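Local coordinates for protein transcriptional regulator, TetR family (Legionella pneumophila subsp. pneumophila str. Philadelphia 1, PDB 3ON4) that probably binds DNA through an N-terminal helix-turn-helix domain and, as a TetR-family member, regulates transcription in Legionella pneumophila, at residues A84-K87 against I88-F91; W137-G140 against V141-N145; D175-F178 against L179-V182; S9-K12 against E13-A17. All coordinates share one frame; numbering follows the deposited sequence.

Contact 1 (A84-K87 against I88-F91); sequences AKEK and IQKF
The amide of Q89 and the carboxylate of E86, one helical turn apart, are turned 46° against each other, so neither flat group stacks on the other. The third flat group, the F91 ring, has the backbone oxygen I88 O at its edge, in the plane of the ring. Q89 OE1 lies 3.6 Å from the backbone CA of E86 and 3.9 Å from its CG. On the NE2 side the amide meets the methylenes of K85, NE2 lying 4.0 Å from K85 CE. The lysine reaches that place because its CG is anti to the backbone N (chi1 -176°) and the rest of the chain stays extended.

Q89 thus meets carbon atoms of K85 and E86; the polar ends bond elsewhere. Both Q89 NE2 and K85 NZ bond to D187, the amide to its carboxylate and the amine to its backbone O, while E86 OE1 turns back to S83 N, just ahead of the helix. Underneath, the i to i+4 ladder is regular, with I88 N 3.1 Å from A84 O and F91 N 2.9 Å from K87 O.

The F91 ring packs on I134 of helix 121-144 and L73 of helix 54-77. I88 wedges between L138 and V141 of helix 121-144 and I186 of helix 177-189. The first two turns of helix 84-98 are thus held on three flanks, by helices 54-77, 121-144 and 177-189.

Contact 2 (W137-G140 against V141-N145); sequences WLKG and VLETN
W137 lays the six-membered ring of its indole over a methyl group of V141, one turn further along the same helix. V141 CG2 sits 3.7 Å from the centroid of that ring and only 9° off its normal, a CH-pi contact made over the face. The closest single pair is W137 CZ2 with V141 CG2, also 3.7 Å. A chi1 of -173° sends the tryptophan ring out from the helix, beside the next turn, where V141 CG2 lies over its face. The same methyl group comes within 3.3 Å of W137 O, the carbonyl that accepts from V141 N at 3.0 Å. The indole N-H is used elsewhere: NE1 bonds to S77 OG, at the end of helix 54-77.

Round the helix, the E143 side chain crosses that of K139 at a slant. E143 OE2 lies 3.4 Å from K139 CE, but the ammonium is bent past it at chi4 (-145°), which leaves NZ 4.1 Å from OE2. That is beyond a salt bridge, and the other ion pair of K139 NZ, with E136 OE1, is long and weak.

Near the end of helix 121-144, T144 N still bonds to G140 O at 3.2 Å. V141 meanwhile packs on A84 of helix 84-98, and L142 on S152 of helix 149-173. The local grip is therefore mainly aromatic and aliphatic dispersion added to backbone bonds, while the charged pair probably contributes no more than a diffuse electrostatic attraction.

Contact 3 (D175-F178 against L179-V182); sequences DETF and LEGV
E176 O takes two backbone N-H groups of the following turn. E180 N bonds to it at 2.9 Å, whereas L179 N, equally near, makes only a weak, bent bond. T177 O continues the series, accepting from G181 N at 3.0 Å.

Outside the backbone the E176 and E180 carboxylates come close, their OE2 atoms 4.5 Å apart. One water donates to both, at 2.9 Å from E176 OE2 and 2.6 Å from E180 OE2, and so probably eases the repulsion. E180, extended beyond CG, also brings OE1 to 3.7 Å from T177 CG2.

In the turn that leads into the helix, D175 forms an Asx turn: D175 OD1 accepts from T177 N at 3.0 Å, a capping bond whose donor stands 42° out of the carboxylate plane. The same residues also meet the second subunit: its K157 forms a salt bridge with D175 OD2 and bonds to T177 OG1, consistent with the interface formed by the last two long helices in TetR-family regulators. Q158 of that subunit bonds to G181 O.

F178 holds the edge of its ring toward D175 O, in plane with it, and packs on L169 and Y173 of helix 149-173 as well as on S161 of the second subunit. L179 turns to L167 and A170, with L96 of helix 84-98 also touching it.

Contact 4 (S9-K12 against E13-A17); sequences SNTK and ERILA
E13 climbs past the N-cap of helix 11-26, and its side chain can be followed atom by atom. Its CB lies 3.5 Å from N10 OD1, the capping oxygen. Pointing away from its own backbone N (chi1 168°), the chain then leans back toward the residue ahead of the cap: CG is 4.0 Å from S9 OG, and CD 3.9 Å from the same hydroxyl oxygen. At the tip, OE1 accepts a short bond of 2.5 Å from a water, which in turn accepts from N10 N at 2.9 Å. In a capping box the glutamate would take that N-H directly; here the water carries the link.

The other half of the cap is direct. N10 CG stands between its own backbone N and carbonyl carbon (chi1 67°), which folds the amide back over the first turn and brings OD1 to 2.9 Å from E13 N. The donor sits almost in line with the amide C=O, and the amide is turned 64° against the E13 carboxylate. N10 O starts the backbone ladder by accepting from R14 N, and K12 O takes L16 N two steps later.

This helix opens the presumed DNA-binding domain, whose helix-turn-helix motif is predicted at 32-51. I15 points into that small domain, against I36, I47 and L57, while L16 packs on L57, V61 and W64 of helix 54-77. Beside the backbone bond from I15 N to T11 O, the side chains touch methyl to methyl, T11 CG2 to I15 CD1 at 3.8 Å.

In the fold
Contacts 1 and 2 belong together: their centres are about 10 Å apart, and helices 84-98 and 121-144 also meet where A84 CB touches N145 CB at 3.6 Å. Both are partly buried; apolar side chains meet between the helices, while the charged groups lie mostly on partly exposed residues. Contact 3, about 17 Å from contact 1 between centres, lies in the same C-terminal part of the protein, but alone of the four it reaches the second subunit, with charged and polar bonds. Contact 4 is a surface contact on the opposite side of the chain's centre from the others, about 31 to 34 Å from their centres. Contacts 3 and 4 both contain capping bonds, one beside a lysine of the second subunit, the other completed by water.

Contact 1 (A84-K87 against I88-F91)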
loop_
_atom_site.group_PDB
_atom_site.type_symbol
_atom_site.label_atom_id
_atom_site.label_comp_id
_atom_site.label_asym_id
_atom_site.label_seq_id
_atom_site.Cartn_x
_atom_site.Cartn_y
_atom_site.Cartn_z
ATOM N N ALA A 84 6.633 18.969 19.206
ATOM C CA ALA A 84 5.698 18.382 18.243
ATOM C C ALA A 84 6.431 17.587 17.166
ATOM O O ALA A 84 6.033 16.482 16.791
ATOM C CB ALA A 84 4.835 19.453 17.606
ATOM N N LYS A 85 7.516 18.155 16.671
ATOM C CA LYS A 85 8.323 17.500 15.657
ATOM C C LYS A 85 8.873 16.194 16.185
ATOM O O LYS A 85 8.856 15.200 15.483
ATOM C CB LYS A 85 9.486 18.400 15.246
ATOM C CG LYS A 85 10.317 17.850 14.122
ATOM C CD LYS A 85 11.305 18.906 13.654
ATOM C CE LYS A 85 12.006 18.468 12.402
ATOM N NZ LYS A 85 12.859 19.562 11.874
ATOM N N GLU A 86 9.351 16.194 17.420
ATOM C CA GLU A 86 9.888 14.971 18.016
ATOM C C GLU A 86 8.791 13.913 18.180
ATOM O O GLU A 86 9.062 12.727 18.049
ATOM C CB GLU A 86 10.561 15.275 19.358
ATOM C CG GLU A 86 11.935 15.981 19.248
ATOM C CD GLU A 86 12.488 16.458 20.583
ATOM O OE1 GLU A 86 11.715 16.863 21.481
ATOM O OE2 GLU A 86 13.723 16.466 20.733
ATOM N N LYS A 87 7.562 14.337 18.463
ATOM C CA LYS A 87 6.432 13.388 18.592
ATOM C C LYS A 87 6.142 12.669 17.257
ATOM O O LYS A 87 5.897 11.453 17.218
ATOM C CB LYS A 87 5.180 14.101 19.116
ATOM C CG LYS A 87 5.300 14.573 20.571
ATOM C CD LYS A 87 4.070 15.348 21.024
ATOM C CE LYS A 87 4.224 15.804 22.470
ATOM N NZ LYS A 87 3.275 16.888 22.844
ATOM N N ILE A 88 6.190 13.430 16.166
ATOM C CA ILE A 88 6.025 12.867 14.837
ATOM C C ILE A 88 7.196 11.930 14.537
ATOM O O ILE A 88 6.989 10.841 14.022
ATOM C CB ILE A 88 5.957 13.953 13.727
ATOM C CG1 ILE A 88 4.791 14.956 13.949
ATOM C CG2 ILE A 88 5.872 13.274 12.356
ATOM C CD1 ILE A 88 3.469 14.299 14.270
ATOM N N GLN A 89 8.427 12.345 14.850
ATOM C CA GLN A 89 9.596 11.467 14.631
ATOM C C GLN A 89 9.463 10.147 15.411
ATOM O O GLN A 89 9.751 9.055 14.889
ATOM C CB GLN A 89 10.915 12.196 14.996
ATOM C CG GLN A 89 11.263 13.374 14.058
ATOM C CD GLN A 89 12.406 14.254 14.565
ATOM O OE1 GLN A 89 12.616 14.407 15.776
ATOM N NE2 GLN A 89 13.133 14.866 13.634
ATOM N N LYS A 90 9.002 10.233 16.655
ATOM C CA LYS A 90 8.854 9.035 17.488
ATOM C C LYS A 90 7.687 8.163 17.032
ATOM O O LYS A 90 7.737 6.934 17.164
ATOM C CB LYS A 90 8.693 9.402 18.973
ATOM C CG LYS A 90 9.906 10.040 19.603
ATOM C CD LYS A 90 11.126 9.111 19.727
ATOM C CE LYS A 90 12.296 9.875 20.356
ATOM N NZ LYS A 90 13.600 9.126 20.429
ATOM N N PHE A 91 6.644 8.794 16.495
ATOM C CA PHE A 91 5.554 8.063 15.852
ATOM C C PHE A 91 6.108 7.181 14.737
ATOM O O PHE A 91 5.798 5.987 14.678
ATOM C CB PHE A 91 4.496 9.033 15.317
ATOM C CG PHE A 91 3.710 8.506 14.160
ATOM C CD1 PHE A 91 2.606 7.693 14.364
ATOM C CD2 PHE A 91 4.060 8.844 12.865
ATOM C CE1 PHE A 91 1.881 7.220 13.289
ATOM C CE2 PHE A 91 3.332 8.377 11.793
ATOM C CZ PHE A 91 2.258 7.574 11.995
#

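Contact 2 (W137-G140 against V141-N145)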
loop_
_atom_site.group_PDB
_atom_site.type_symbol
_atom_site.label_atom_id
_atom_site.label_comp_id
_atom_site.label_asym_id
_atom_site.label_seq_id
_atom_site.Cartn_x
_atom_site.Cartn_y
_atom_site.Cartn_z
ATOM N N TRP A 137 -4.683 11.775 15.548
ATOM C CA TRP A 137 -3.518 11.960 16.438
ATOM C C TRP A 137 -2.473 12.900 15.820
ATOM O O TRP A 137 -2.026 13.870 16.449
ATOM C CB TRP A 137 -2.866 10.622 16.729
ATOM C CG TRP A 137 -1.795 10.737 17.736
ATOM C CD1 TRP A 137 -1.936 10.752 19.100
ATOM C CD2 TRP A 137 -0.399 10.874 17.473
ATOM N NE1 TRP A 137 -0.710 10.894 19.697
ATOM C CE2 TRP A 137 0.251 10.976 18.720
ATOM C CE3 TRP A 137 0.363 10.959 16.299
ATOM C CZ2 TRP A 137 1.626 11.120 18.831
ATOM C CZ3 TRP A 137 1.734 11.103 16.406
ATOM C CH2 TRP A 137 2.357 11.173 17.668
ATOM N N LEU A 138 -2.109 12.624 14.578
ATOM C CA LEU A 138 -1.167 13.478 13.819
ATOM C C LEU A 138 -1.622 14.946 13.687
ATOM O O LEU A 138 -0.839 15.882 13.933
ATOM C CB LEU A 138 -0.920 12.868 12.418
ATOM C CG LEU A 138 -0.042 11.624 12.304
ATOM C CD1 LEU A 138 -0.025 11.056 10.880
ATOM C CD2 LEU A 138 1.380 11.979 12.771
ATOM N N LYS A 139 -2.887 15.147 13.297
ATOM C CA LYS A 139 -3.498 16.477 13.197
ATOM C C LYS A 139 -3.423 17.226 14.518
ATOM O O LYS A 139 -3.048 18.409 14.564
ATOM C CB LYS A 139 -4.968 16.366 12.780
ATOM C CG LYS A 139 -5.752 17.692 12.755
ATOM C CD LYS A 139 -7.240 17.354 12.689
ATOM C CE LYS A 139 -8.113 18.559 12.711
ATOM N NZ LYS A 139 -9.386 18.278 13.452
ATOM N N GLY A 140 -3.780 16.539 15.597
ATOM C CA GLY A 140 -3.717 17.146 16.943
ATOM C C GLY A 140 -2.319 17.588 17.367
ATOM O O GLY A 140 -2.148 18.685 17.920
ATOM N N VAL A 141 -1.327 16.740 17.131
ATOM C CA VAL A 141 0.068 17.064 17.448
ATOM C C VAL A 141 0.492 18.301 16.648
ATOM O O VAL A 141 1.097 19.239 17.181
ATOM C CB VAL A 141 1.013 15.855 17.131
ATOM C CG1 VAL A 141 2.460 16.274 17.219
ATOM C CG2 VAL A 141 0.759 14.689 18.100
ATOM N N LEU A 142 0.141 18.306 15.366
ATOM C CA LEU A 142 0.501 19.401 14.467
ATOM C C LEU A 142 -0.178 20.713 14.823
ATOM O O LEU A 142 0.411 21.784 14.655
ATOM C CB LEU A 142 0.201 19.018 13.006
ATOM C CG LEU A 142 1.063 17.919 12.380
ATOM C CD1 LEU A 142 0.438 17.489 11.046
ATOM C CD2 LEU A 142 2.503 18.363 12.170
ATOM N N GLU A 143 -1.404 20.641 15.331
ATOM C CA GLU A 143 -2.091 21.834 15.840
ATOM C C GLU A 143 -1.388 22.428 17.056
ATOM O O GLU A 143 -1.330 23.658 17.196
ATOM C CB GLU A 143 -3.552 21.535 16.163
ATOM C CG GLU A 143 -4.406 21.364 14.924
ATOM C CD GLU A 143 -5.823 20.911 15.224
ATOM O OE1 GLU A 143 -6.057 20.276 16.280
ATOM O OE2 GLU A 143 -6.711 21.204 14.397
ATOM N N THR A 144 -0.813 21.576 17.911
ATOM C CA THR A 144 0.020 22.063 19.030
ATOM C C THR A 144 1.302 22.733 18.535
ATOM O O THR A 144 1.916 23.513 19.253
ATOM C CB THR A 144 0.407 20.964 20.047
ATOM O OG1 THR A 144 1.329 20.038 19.448
ATOM C CG2 THR A 144 -0.842 20.239 20.572
ATOM N N ASN A 145 1.707 22.431 17.308
ATOM C CA ASN A 145 2.851 23.113 16.717
ATOM C C ASN A 145 2.481 24.445 16.057
ATOM O O ASN A 145 3.343 25.113 15.483
ATOM C CB ASN A 145 3.538 22.196 15.711
ATOM C CG ASN A 145 5.005 22.514 15.540
ATOM O OD1 ASN A 145 5.668 22.990 16.468
ATOM N ND2 ASN A 145 5.516 22.281 14.343
#

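Contact 3 (D175-F178 against L179-V182)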
loop_
_atom_site.group_PDB
_atom_site.type_symbol
_atom_site.label_atom_id
_atom_site.label_comp_id
_atom_site.label_asym_id
_atom_site.label_seq_id
_atom_site.Cartn_x
_atom_site.Cartn_y
_atom_site.Cartn_z
ATOM N N ASP A 175 15.459 -1.822 0.932
ATOM C CA ASP A 175 16.021 -0.543 0.607
ATOM C C ASP A 175 15.561 0.458 1.661
ATOM O O ASP A 175 14.470 1.029 1.560
ATOM C CB ASP A 175 15.625 -0.111 -0.799
ATOM C CG ASP A 175 16.326 1.159 -1.230
ATOM O OD1 ASP A 175 17.010 1.762 -0.380
ATOM O OD2 ASP A 175 16.198 1.552 -2.412
ATOM N N GLU A 176 16.405 0.668 2.667
ATOM C CA GLU A 176 16.119 1.610 3.743
ATOM C C GLU A 176 15.903 3.036 3.247
ATOM O O GLU A 176 15.343 3.855 3.972
ATOM C CB GLU A 176 17.278 1.651 4.749
ATOM C CG GLU A 176 17.537 0.372 5.480
ATOM C CD GLU A 176 18.820 0.421 6.304
ATOM O OE1 GLU A 176 19.611 -0.547 6.243
ATOM O OE2 GLU A 176 19.032 1.429 7.014
ATOM N N THR A 177 16.386 3.364 2.047
ATOM C CA THR A 177 16.310 4.751 1.600
ATOM C C THR A 177 14.853 5.197 1.426
ATOM O O THR A 177 14.567 6.380 1.563
ATOM C CB THR A 177 17.167 5.031 0.330
ATOM O OG1 THR A 177 16.741 4.207 -0.750
ATOM C CG2 THR A 177 18.655 4.736 0.598
ATOM N N PHE A 178 13.938 4.261 1.151
ATOM C CA PHE A 178 12.511 4.610 1.087
ATOM C C PHE A 178 12.009 5.124 2.456
ATOM O O PHE A 178 11.177 6.044 2.525
ATOM C CB PHE A 178 11.652 3.428 0.624
ATOM C CG PHE A 178 11.800 3.084 -0.838
ATOM C CD1 PHE A 178 11.084 3.776 -1.802
ATOM C CD2 PHE A 178 12.631 2.038 -1.246
ATOM C CE1 PHE A 178 11.201 3.456 -3.137
ATOM C CE2 PHE A 178 12.745 1.698 -2.581
ATOM C CZ PHE A 178 12.026 2.410 -3.535
ATOM N N LEU A 179 12.521 4.535 3.530
ATOM C CA LEU A 179 12.138 4.915 4.885
ATOM C C LEU A 179 12.863 6.194 5.309
ATOM O O LEU A 179 12.309 7.016 6.032
ATOM C CB LEU A 179 12.448 3.782 5.859
ATOM C CG LEU A 179 11.773 2.448 5.520
ATOM C CD1 LEU A 179 12.186 1.358 6.479
ATOM C CD2 LEU A 179 10.277 2.602 5.510
ATOM N N GLU A 180 14.099 6.346 4.855
ATOM C CA GLU A 180 14.859 7.580 5.123
ATOM C C GLU A 180 14.132 8.774 4.516
ATOM O O GLU A 180 14.107 9.838 5.096
ATOM C CB GLU A 180 16.283 7.473 4.584
ATOM C CG GLU A 180 17.150 6.473 5.347
ATOM C CD GLU A 180 18.520 6.277 4.710
ATOM O OE1 GLU A 180 18.780 6.885 3.656
ATOM O OE2 GLU A 180 19.339 5.514 5.265
ATOM N N GLY A 181 13.530 8.565 3.352
ATOM C CA GLY A 181 12.733 9.579 2.666
ATOM C C GLY A 181 11.546 10.083 3.462
ATOM O O GLY A 181 11.207 11.270 3.393
ATOM N N VAL A 182 10.915 9.186 4.208
ATOM C CA VAL A 182 9.813 9.553 5.085
ATOM C C VAL A 182 10.349 10.464 6.187
ATOM O O VAL A 182 9.774 11.519 6.476
ATOM C CB VAL A 182 9.176 8.337 5.749
ATOM C CG1 VAL A 182 7.987 8.787 6.624
ATOM C CG2 VAL A 182 8.753 7.315 4.690
HETATM O O HOH W 1 18.618 4.312 7.471
#

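Contact 4 (S9-K12 against E13-A17)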
loop_
_atom_site.group_PDB
_atom_site.type_symbol
_atom_site.label_atom_id
_atom_site.label_comp_id
_atom_site.label_asym_id
_atom_site.label_seq_id
_atom_site.Cartn_x
_atom_site.Cartn_y
_atom_site.Cartn_z
ATOM N N SER A 9 0.530 -16.492 27.742
ATOM C CA SER A 9 -0.507 -16.054 26.819
ATOM C C SER A 9 -1.551 -17.157 26.670
ATOM O O SER A 9 -1.196 -18.324 26.407
ATOM C CB SER A 9 0.054 -15.734 25.431
ATOM O OG SER A 9 0.941 -14.648 25.474
ATOM N N ASN A 10 -2.812 -16.783 26.800
ATOM C CA ASN A 10 -3.912 -17.722 26.571
ATOM C C ASN A 10 -4.095 -18.015 25.072
ATOM O O ASN A 10 -3.457 -17.386 24.216
ATOM C CB ASN A 10 -5.213 -17.283 27.274
ATOM C CG ASN A 10 -5.837 -15.995 26.713
ATOM O OD1 ASN A 10 -5.733 -15.667 25.524
ATOM N ND2 ASN A 10 -6.523 -15.269 27.593
ATOM N N THR A 11 -4.938 -18.992 24.764
ATOM C CA THR A 11 -5.079 -19.458 23.394
ATOM C C THR A 11 -5.537 -18.333 22.453
ATOM O O THR A 11 -4.961 -18.161 21.377
ATOM C CB THR A 11 -6.025 -20.667 23.302
ATOM O OG1 THR A 11 -5.541 -21.691 24.181
ATOM C CG2 THR A 11 -6.066 -21.194 21.861
ATOM N N LYS A 12 -6.512 -17.560 22.896
ATOM C CA LYS A 12 -7.047 -16.436 22.124
ATOM C C LYS A 12 -5.951 -15.430 21.775
ATOM O O LYS A 12 -5.838 -15.002 20.618
ATOM C CB LYS A 12 -8.155 -15.735 22.883
ATOM C CG LYS A 12 -9.011 -14.813 22.038
ATOM C CD LYS A 12 -10.233 -14.326 22.807
ATOM C CE LYS A 12 -11.108 -13.466 21.914
ATOM N NZ LYS A 12 -12.344 -13.021 22.590
ATOM N N GLU A 13 -5.159 -15.065 22.774
ATOM C CA GLU A 13 -4.092 -14.094 22.571
ATOM C C GLU A 13 -3.028 -14.630 21.623
ATOM O O GLU A 13 -2.536 -13.898 20.771
ATOM C CB GLU A 13 -3.452 -13.632 23.891
ATOM C CG GLU A 13 -2.142 -12.852 23.620
ATOM C CD GLU A 13 -1.743 -11.887 24.711
ATOM O OE1 GLU A 13 -2.147 -12.090 25.872
ATOM O OE2 GLU A 13 -1.001 -10.926 24.390
ATOM N N ARG A 14 -2.675 -15.903 21.742
ATOM C CA ARG A 14 -1.648 -16.446 20.845
ATOM C C ARG A 14 -2.162 -16.503 19.402
ATOM O O ARG A 14 -1.390 -16.301 18.442
ATOM C CB ARG A 14 -1.143 -17.806 21.332
ATOM C CG ARG A 14 -0.423 -17.750 22.663
ATOM C CD ARG A 14 0.565 -18.905 22.850
ATOM N NE ARG A 14 0.040 -20.198 22.422
ATOM C CZ ARG A 14 0.777 -21.282 22.163
ATOM N NH1 ARG A 14 0.173 -22.397 21.795
ATOM N NH2 ARG A 14 2.108 -21.261 22.266
ATOM N N ILE A 15 -3.462 -16.755 19.238
ATOM C CA ILE A 15 -4.072 -16.776 17.900
ATOM C C ILE A 15 -4.014 -15.377 17.311
ATOM O O ILE A 15 -3.591 -15.181 16.170
ATOM C CB ILE A 15 -5.557 -17.269 17.902
ATOM C CG1 ILE A 15 -5.632 -18.757 18.212
ATOM C CG2 ILE A 15 -6.201 -16.958 16.529
ATOM C CD1 ILE A 15 -7.015 -19.268 18.704
ATOM N N LEU A 16 -4.419 -14.394 18.104
ATOM C CA LEU A 16 -4.394 -13.016 17.650
ATOM C C LEU A 16 -2.968 -12.587 17.248
ATOM O O LEU A 16 -2.774 -11.981 16.188
ATOM C CB LEU A 16 -4.950 -12.081 18.715
ATOM C CG LEU A 16 -6.469 -12.153 18.904
ATOM C CD1 LEU A 16 -6.872 -11.493 20.244
ATOM C CD2 LEU A 16 -7.184 -11.520 17.707
ATOM N N ALA A 17 -1.991 -12.938 18.072
ATOM C CA ALA A 17 -0.607 -12.494 17.811
ATOM C C ALA A 17 -0.026 -13.091 16.517
ATOM O O ALA A 17 0.637 -12.374 15.728
ATOM C CB ALA A 17 0.296 -12.777 19.027
HETATM O O HOH W 2 -3.304 -13.950 27.167
HETATM O O HOH W 3 -2.490 -21.975 23.157
#